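Local coordinates for cGAS/DncV-like nucleotidyltransferase in E. coli homolog (Elizabethkingia meningoseptica ATCC 13253 = NBRC 12535, PDB 6E0N), which synthesises cyclic nucleotide second messengers in response to phage infection, as the signal-producing enzyme of a CBASS antiviral system, at residues T54-N59 with L196-Y201; K190-I195 with G234-T239. One frame throughout, in Å; residues are numbered along the deposited sequence.

Interaction 1: T54-N59 with L196-Y201; sequences TNVRQN and LKVVNY. With GTP (guanosine-5'-triphosphate), chain C.
Lys197 and Thr54 meet where the helix 188-205 faces the loop 54-59, and there the contact is tight and polar. The lysine ammonium donates to the carbonyl of Thr54, Lys197 NZ to Thr54 O 2.8 Å, coming from above the carbonyl plane rather than within it. Lys197 NZ also donates to O1G of the GTP in chain C at 3.1 Å and, outside the two segments, bonds the hydroxyl of Ser216, so several acceptors fix the buried amine. A bend in the Lys197 chain at chi3 (68°) carries the amine to this point. Beside it Val56 wedges against the helix, its CB 3.8 Å from Val198 CG2, while Val56 CG2 abuts the edge of the Tyr201 ring, 3.7 Å from CE2. Toward solvent the chemistry changes: exposed Arg57 lays its guanidinium over one face of Tyr201, planes 23° apart, with Arg57 CZ 4.0 Å from the ring centroid, a cation-pi stack. Arg57 CD sits over the Tyr201 ring centre, a CH-pi contact 3.7 Å from the centroid. A long, weak ion pair also links Arg57 to Asp205. The bond from Lys197 to the gamma-phosphate, with Ser49 N also bonded to this GTP, belongs to the nucleotide-binding cleft of a CD-NTase.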
loop_
_atom_site.group_PDB
_atom_site.type_symbol
_atom_site.label_atom_id
_atom_site.label_comp_id
_atom_site.label_asym_id
_atom_site.label_seq_id
_atom_site.Cartn_x
_atom_site.Cartn_y
_atom_site.Cartn_z
ATOM N N THR A 54 5.595 -3.230 -4.953
ATOM C CA THR A 54 6.457 -3.119 -3.781
ATOM C C THR A 54 6.466 -4.388 -2.936
ATOM O O THR A 54 6.799 -4.334 -1.750
ATOM C CB THR A 54 6.041 -1.920 -2.928
ATOM O OG1 THR A 54 4.679 -2.082 -2.509
ATOM C CG2 THR A 54 6.167 -0.627 -3.716
ATOM N N ASN A 55 6.124 -5.530 -3.522
ATOM C CA ASN A 55 6.099 -6.785 -2.784
ATOM C C ASN A 55 7.510 -7.304 -2.539
ATOM O O ASN A 55 8.349 -7.319 -3.447
ATOM C CB ASN A 55 5.323 -7.837 -3.569
ATOM C CG ASN A 55 3.829 -7.742 -3.358
ATOM O OD1 ASN A 55 3.357 -7.667 -2.224
ATOM N ND2 ASN A 55 3.074 -7.742 -4.453
ATOM N N VAL A 56 7.767 -7.744 -1.313
ATOM C CA VAL A 56 9.075 -8.283 -0.957
ATOM C C VAL A 56 8.940 -9.639 -0.274
ATOM O O VAL A 56 9.912 -10.170 0.276
ATOM C CB VAL A 56 9.865 -7.302 -0.071
ATOM C CG1 VAL A 56 10.027 -5.961 -0.768
ATOM C CG2 VAL A 56 9.169 -7.127 1.279
ATOM N N ARG A 57 7.741 -10.211 -0.308
ATOM C CA ARG A 57 7.491 -11.514 0.289
ATOM C C ARG A 57 6.850 -12.430 -0.740
ATOM O O ARG A 57 6.014 -11.993 -1.537
ATOM C CB ARG A 57 6.585 -11.408 1.522
ATOM C CG ARG A 57 7.130 -10.488 2.599
ATOM C CD ARG A 57 6.579 -10.824 3.977
ATOM N NE ARG A 57 7.585 -11.472 4.820
ATOM C CZ ARG A 57 7.497 -11.579 6.143
ATOM N NH1 ARG A 57 6.450 -11.077 6.781
ATOM N NH2 ARG A 57 8.460 -12.182 6.827
ATOM N N GLN A 58 7.247 -13.698 -0.722
ATOM C CA GLN A 58 6.687 -14.664 -1.653
ATOM C C GLN A 58 5.219 -14.903 -1.330
ATOM O O GLN A 58 4.815 -14.911 -0.164
ATOM C CB GLN A 58 7.439 -15.990 -1.549
ATOM C CG GLN A 58 8.937 -15.886 -1.760
ATOM C CD GLN A 58 9.620 -17.244 -1.757
ATOM O OE1 GLN A 58 9.316 -18.109 -0.933
ATOM N NE2 GLN A 58 10.542 -17.440 -2.693
ATOM N N ASN A 59 4.414 -15.090 -2.375
ATOM C CA ASN A 59 3.010 -15.475 -2.216
ATOM C C ASN A 59 2.240 -14.449 -1.386
ATOM O O ASN A 59 1.359 -14.798 -0.599
ATOM C CB ASN A 59 2.893 -16.881 -1.618
ATOM C CG ASN A 59 1.618 -17.587 -2.027
ATOM O OD1 ASN A 59 1.441 -17.940 -3.192
ATOM N ND2 ASN A 59 0.727 -17.810 -1.065
ATOM N N LEU A 196 13.613 -1.122 2.623
ATOM C CA LEU A 196 13.140 -0.779 3.960
ATOM C C LEU A 196 12.002 -1.685 4.413
ATOM O O LEU A 196 11.869 -1.944 5.614
ATOM C CB LEU A 196 12.742 0.695 4.011
ATOM C CG LEU A 196 13.917 1.669 3.924
ATOM C CD1 LEU A 196 13.417 3.107 3.815
ATOM C CD2 LEU A 196 14.841 1.528 5.125
ATOM N N LYS A 197 11.180 -2.180 3.480
ATOM C CA LYS A 197 10.160 -3.161 3.843
ATOM C C LYS A 197 10.795 -4.476 4.282
ATOM O O LYS A 197 10.322 -5.112 5.234
ATOM C CB LYS A 197 9.194 -3.384 2.680
ATOM C CG LYS A 197 8.241 -2.219 2.453
ATOM C CD LYS A 197 7.305 -2.456 1.270
ATOM C CE LYS A 197 6.310 -3.577 1.554
ATOM N NZ LYS A 197 5.259 -3.659 0.497
ATOM N N VAL A 198 11.859 -4.900 3.598
ATOM C CA VAL A 198 12.596 -6.087 4.022
ATOM C C VAL A 198 13.113 -5.907 5.443
ATOM O O VAL A 198 12.962 -6.791 6.295
ATOM C CB VAL A 198 13.737 -6.388 3.036
ATOM C CG1 VAL A 198 14.704 -7.388 3.648
ATOM C CG2 VAL A 198 13.173 -6.912 1.724
ATOM N N VAL A 199 13.748 -4.767 5.713
ATOM C CA VAL A 199 14.283 -4.507 7.046
ATOM C C VAL A 199 13.158 -4.474 8.076
ATOM O O VAL A 199 13.307 -4.986 9.192
ATOM C CB VAL A 199 15.109 -3.209 7.045
ATOM C CG1 VAL A 199 15.550 -2.872 8.461
ATOM C CG2 VAL A 199 16.309 -3.345 6.109
ATOM N N ASN A 200 12.019 -3.880 7.716
ATOM C CA ASN A 200 10.870 -3.850 8.617
ATOM C C ASN A 200 10.444 -5.263 9.009
ATOM O O ASN A 200 10.255 -5.559 10.193
ATOM C CB ASN A 200 9.718 -3.100 7.943
ATOM C CG ASN A 200 8.501 -2.954 8.839
ATOM O OD1 ASN A 200 8.615 -2.659 10.028
ATOM N ND2 ASN A 200 7.324 -3.161 8.265
ATOM N N TYR A 201 10.295 -6.153 8.024
ATOM C CA TYR A 201 9.871 -7.516 8.332
ATOM C C TYR A 201 10.893 -8.227 9.210
ATOM O O TYR A 201 10.519 -8.983 10.116
ATOM C CB TYR A 201 9.632 -8.302 7.041
ATOM C CG TYR A 201 8.339 -7.952 6.338
ATOM C CD1 TYR A 201 7.126 -7.969 7.020
ATOM C CD2 TYR A 201 8.329 -7.601 4.995
ATOM C CE1 TYR A 201 5.940 -7.648 6.380
ATOM C CE2 TYR A 201 7.149 -7.278 4.348
ATOM C CZ TYR A 201 5.957 -7.303 5.046
ATOM O OH TYR A 201 4.778 -6.984 4.407
HETATM P PG GTP C . 1.905 -4.910 2.001
HETATM O O1G GTP C . 3.072 -5.704 1.455
HETATM O O2G GTP C . 2.048 -4.806 3.500
HETATM O O3G GTP C . 0.602 -5.593 1.652
HETATM O O3B GTP C . 1.981 -3.426 1.382
HETATM P PB GTP C . 0.740 -2.699 0.665
HETATM O O1B GTP C . -0.139 -3.697 -0.056
HETATM O O2B GTP C . 1.302 -1.658 -0.273
HETATM O O3A GTP C . -0.083 -1.938 1.815
HETATM P PA GTP C . -1.452 -2.514 2.439
HETATM O O1A GTP C . -1.668 -3.966 2.075
HETATM O O2A GTP C . -1.448 -2.319 3.936
HETATM O "O5'" GTP C . -2.597 -1.602 1.780
HETATM C "C5'" GTP C . -2.805 -1.636 0.401
HETATM C "C4'" GTP C . -3.022 -0.231 -0.108
HETATM O "O4'" GTP C . -4.062 0.384 0.676
HETATM C "C3'" GTP C . -1.828 0.733 -0.090
HETATM O "O3'" GTP C . -1.101 0.725 -1.271
HETATM C "C2'" GTP C . -2.538 2.101 0.076
HETATM O "O2'" GTP C . -2.831 2.604 -1.198
HETATM C "C1'" GTP C . -3.812 1.770 0.871
HETATM N N9 GTP C . -3.542 2.081 2.282
HETATM C C8 GTP C . -3.187 1.196 3.261
HETATM N N7 GTP C . -3.019 1.882 4.414
HETATM C C5 GTP C . -3.271 3.192 4.180
HETATM C C6 GTP C . -3.251 4.318 4.993
HETATM O O6 GTP C . -2.959 4.218 6.182
HETATM N N1 GTP C . -3.559 5.551 4.454
HETATM C C2 GTP C . -3.887 5.658 3.117
HETATM N N2 GTP C . -4.182 6.842 2.589
HETATM N N3 GTP C . -3.901 4.540 2.314
HETATM C C4 GTP C . -3.601 3.328 2.838
#

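Interaction 2: K190-I195 with G234-T239; sequences KRMVRI and GNYTQT. With GTP (guanosine-5'-triphosphate), chain D.
Arg191 and Tyr236 bring a guanidinium and a phenol together with their planes almost parallel, 7° apart, yet without stacking. The two side chains approach obliquely: Arg191 NH1 donates to Tyr236 OH over 3.0 Å, with a bent N-H...O angle of 131° and the hydroxyl tilted out of the guanidinium plane. The extended arginine chain runs past the phenol, Arg191 CD 3.5 Å from Tyr236 OH.

The remaining donors of Arg191 turn toward the gamma-phosphate of the GTP in chain D, which lies at the edge of the guanidinium, near its plane. Arg191 NE gives a nearly straight bond to O1G of this GTP (2.8 Å, 170°), and Arg191 NH2 reaches O3G at 3.0 Å. One helical turn on, Arg194 approaches the same phosphate edge-on, Arg194 NH1 donating to O1G at 2.9 Å and NH2 to O2G. Arg187 also bonds this nucleotide.

Behind the polar corner the packing is apolar. Met192, bent at its second and third torsions, folds its thioether over Thr239, Met192 CE to Thr239 CG2 3.7 Å, and the same methyl comes near Tyr236 CD2. Ile195 CD1 adds a looser contact near the plane of the phenol ring. On the partner helix Asn235 is the N-cap, its OD1 accepting from Gln238 N, and the backbone carbonyl of Asn235 takes both the Thr239 amide and the Thr239 hydroxyl, from opposite faces of its plane. This anchors the helix start that carries Tyr236.

Within one guanidinium the work is divided: Arg191 NE and NH2 serve the phosphate, while NH1 is steadied by the Tyr236 hydroxyl, which is probably neutral. The paired arginines would probably offset much of the negative charge on the gamma-phosphate.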
loop_
_atom_site.group_PDB
_atom_site.type_symbol
_atom_site.label_atom_id
_atom_site.label_comp_id
_atom_site.label_asym_id
_atom_site.label_seq_id
_atom_site.Cartn_x
_atom_site.Cartn_y
_atom_site.Cartn_z
ATOM N N LYS A 190 11.418 3.144 -5.559
ATOM C CA LYS A 190 10.730 1.927 -5.137
ATOM C C LYS A 190 11.706 0.860 -4.661
ATOM O O LYS A 190 11.361 0.052 -3.794
ATOM C CB LYS A 190 9.839 1.397 -6.255
ATOM C CG LYS A 190 8.690 2.328 -6.561
ATOM C CD LYS A 190 7.644 1.666 -7.421
ATOM C CE LYS A 190 6.415 2.555 -7.533
ATOM N NZ LYS A 190 5.430 1.995 -8.496
ATOM N N ARG A 191 12.925 0.848 -5.204
ATOM C CA ARG A 191 13.935 -0.092 -4.732
ATOM C C ARG A 191 14.301 0.179 -3.280
ATOM O O ARG A 191 14.490 -0.761 -2.500
ATOM C CB ARG A 191 15.150 -0.059 -5.660
ATOM C CG ARG A 191 14.832 -0.723 -6.992
ATOM C CD ARG A 191 15.924 -0.616 -8.035
ATOM N NE ARG A 191 15.405 -1.039 -9.337
ATOM C CZ ARG A 191 16.096 -1.019 -10.471
ATOM N NH1 ARG A 191 17.352 -0.604 -10.476
ATOM N NH2 ARG A 191 15.523 -1.412 -11.601
ATOM N N MET A 192 14.378 1.454 -2.889
ATOM C CA MET A 192 14.651 1.783 -1.496
ATOM C C MET A 192 13.461 1.449 -0.605
ATOM O O MET A 192 13.638 0.986 0.527
ATOM C CB MET A 192 15.012 3.261 -1.374
ATOM C CG MET A 192 16.365 3.613 -1.980
ATOM S SD MET A 192 17.742 2.767 -1.175
ATOM C CE MET A 192 18.601 2.083 -2.592
ATOM N N VAL A 193 12.242 1.684 -1.094
ATOM C CA VAL A 193 11.055 1.259 -0.354
ATOM C C VAL A 193 11.115 -0.238 -0.082
ATOM O O VAL A 193 10.863 -0.698 1.038
ATOM C CB VAL A 193 9.777 1.645 -1.117
ATOM C CG1 VAL A 193 8.573 0.919 -0.520
ATOM C CG2 VAL A 193 9.565 3.143 -1.091
ATOM N N ARG A 194 11.440 -1.024 -1.112
ATOM C CA ARG A 194 11.479 -2.472 -0.945
ATOM C C ARG A 194 12.539 -2.880 0.070
ATOM O O ARG A 194 12.297 -3.752 0.912
ATOM C CB ARG A 194 11.707 -3.154 -2.292
ATOM C CG ARG A 194 10.553 -2.985 -3.265
ATOM C CD ARG A 194 10.804 -3.738 -4.587
ATOM N NE ARG A 194 10.021 -3.156 -5.674
ATOM C CZ ARG A 194 10.544 -2.604 -6.764
ATOM N NH1 ARG A 194 11.862 -2.583 -6.950
ATOM N NH2 ARG A 194 9.746 -2.090 -7.685
ATOM N N ILE A 195 13.716 -2.247 0.019
ATOM C CA ILE A 195 14.757 -2.543 1.003
ATOM C C ILE A 195 14.246 -2.279 2.414
ATOM O O ILE A 195 14.431 -3.095 3.326
ATOM C CB ILE A 195 16.035 -1.741 0.704
ATOM C CG1 ILE A 195 16.719 -2.275 -0.552
ATOM C CG2 ILE A 195 16.964 -1.780 1.913
ATOM C CD1 ILE A 195 17.787 -1.354 -1.101
ATOM N N GLY A 234 23.370 3.784 -9.459
ATOM C CA GLY A 234 24.369 2.744 -9.336
ATOM C C GLY A 234 25.013 2.605 -7.979
ATOM O O GLY A 234 25.982 1.847 -7.852
ATOM N N ASN A 235 24.522 3.307 -6.961
ATOM C CA ASN A 235 25.089 3.209 -5.617
ATOM C C ASN A 235 23.960 2.989 -4.614
ATOM O O ASN A 235 23.414 3.941 -4.050
ATOM C CB ASN A 235 25.916 4.448 -5.278
ATOM C CG ASN A 235 26.808 4.232 -4.078
ATOM O OD1 ASN A 235 26.508 3.412 -3.211
ATOM N ND2 ASN A 235 27.921 4.952 -4.027
ATOM N N TYR A 236 23.634 1.718 -4.379
ATOM C CA TYR A 236 22.552 1.390 -3.458
ATOM C C TYR A 236 22.946 1.680 -2.016
ATOM O O TYR A 236 22.125 2.165 -1.231
ATOM C CB TYR A 236 22.169 -0.081 -3.614
ATOM C CG TYR A 236 21.424 -0.390 -4.887
ATOM C CD1 TYR A 236 22.046 -0.270 -6.123
ATOM C CD2 TYR A 236 20.100 -0.802 -4.857
ATOM C CE1 TYR A 236 21.370 -0.541 -7.294
ATOM C CE2 TYR A 236 19.414 -1.086 -6.028
ATOM C CZ TYR A 236 20.056 -0.951 -7.241
ATOM O OH TYR A 236 19.386 -1.228 -8.408
ATOM N N THR A 237 24.197 1.389 -1.649
ATOM C CA THR A 237 24.629 1.579 -0.269
ATOM C C THR A 237 24.564 3.049 0.126
ATOM O O THR A 237 24.064 3.392 1.204
ATOM C CB THR A 237 26.046 1.028 -0.091
ATOM O OG1 THR A 237 26.054 -0.386 -0.333
ATOM C CG2 THR A 237 26.549 1.296 1.317
ATOM N N GLN A 238 25.057 3.940 -0.736
ATOM C CA GLN A 238 25.059 5.358 -0.394
ATOM C C GLN A 238 23.669 5.973 -0.524
ATOM O O GLN A 238 23.303 6.848 0.271
ATOM C CB GLN A 238 26.070 6.117 -1.251
ATOM C CG GLN A 238 26.359 7.531 -0.763
ATOM C CD GLN A 238 27.063 7.569 0.590
ATOM O OE1 GLN A 238 27.607 6.564 1.061
ATOM N NE2 GLN A 238 27.041 8.731 1.226
ATOM N N THR A 239 22.882 5.533 -1.511
ATOM C CA THR A 239 21.504 6.007 -1.622
ATOM C C THR A 239 20.713 5.673 -0.363
ATOM O O THR A 239 20.003 6.525 0.184
ATOM C CB THR A 239 20.822 5.392 -2.848
ATOM O OG1 THR A 239 21.437 5.872 -4.049
ATOM C CG2 THR A 239 19.332 5.741 -2.860
HETATM P PG GTP D . 11.850 -2.012 -10.794
HETATM O O1G GTP D . 12.854 -2.147 -9.675
HETATM O O2G GTP D . 10.883 -0.900 -10.457
HETATM O O3G GTP D . 12.564 -1.746 -12.101
HETATM O O3B GTP D . 11.020 -3.398 -10.859
HETATM P PB GTP D . 10.437 -4.128 -12.171
HETATM O O1B GTP D . 9.808 -5.437 -11.773
HETATM O O2B GTP D . 11.517 -4.333 -13.198
HETATM O O3A GTP D . 9.277 -3.151 -12.708
HETATM P PA GTP D . 9.375 -2.363 -14.098
HETATM O O1A GTP D . 10.813 -2.101 -14.488
HETATM O O2A GTP D . 8.618 -1.059 -13.986
HETATM O "O5'" GTP D . 8.642 -3.258 -15.210
HETATM C "C5'" GTP D . 7.242 -3.344 -15.242
HETATM C "C4'" GTP D . 6.869 -4.169 -16.458
HETATM O "O4'" GTP D . 6.803 -3.320 -17.618
HETATM C "C3'" GTP D . 7.890 -5.264 -16.795
HETATM O "O3'" GTP D . 7.197 -6.396 -17.259
HETATM C "C2'" GTP D . 8.751 -4.683 -17.933
HETATM O "O2'" GTP D . 9.212 -5.664 -18.794
HETATM C "C1'" GTP D . 7.756 -3.733 -18.625
HETATM N N9 GTP D . 8.326 -2.578 -19.304
HETATM C C8 GTP D . 9.642 -2.285 -19.422
HETATM N N7 GTP D . 9.760 -1.158 -20.156
HETATM C C5 GTP D . 8.524 -0.753 -20.530
HETATM C C6 GTP D . 8.077 0.328 -21.280
HETATM O O6 GTP D . 8.876 1.138 -21.751
HETATM N N1 GTP D . 6.725 0.488 -21.499
HETATM C C2 GTP D . 5.829 -0.421 -20.970
HETATM N N2 GTP D . 4.531 -0.258 -21.184
HETATM N N3 GTP D . 6.277 -1.493 -20.224
HETATM C C4 GTP D . 7.607 -1.652 -20.007
#

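In the fold
Helix 188-205 serves both contacts, and consecutive segments of it show how one element can hold two different neighbours. In interaction 1 it faces a loop of the nucleotidyltransferase region and is partly buried, grading from an enclosed amine to an exposed arginine. Interaction 2 lies farther from the centre of the chain, yet is the more buried and joins two helices. Each contact reaches a different GTP, through Lys197 in the first and through Arg191 and Arg194 in the second. Their aromatics also differ, Tyr201 offering a ring face to a cation and Tyr236 its hydroxyl. The contacts touch directly where Val56 CG1 packs 3.6 Å from Arg194 O.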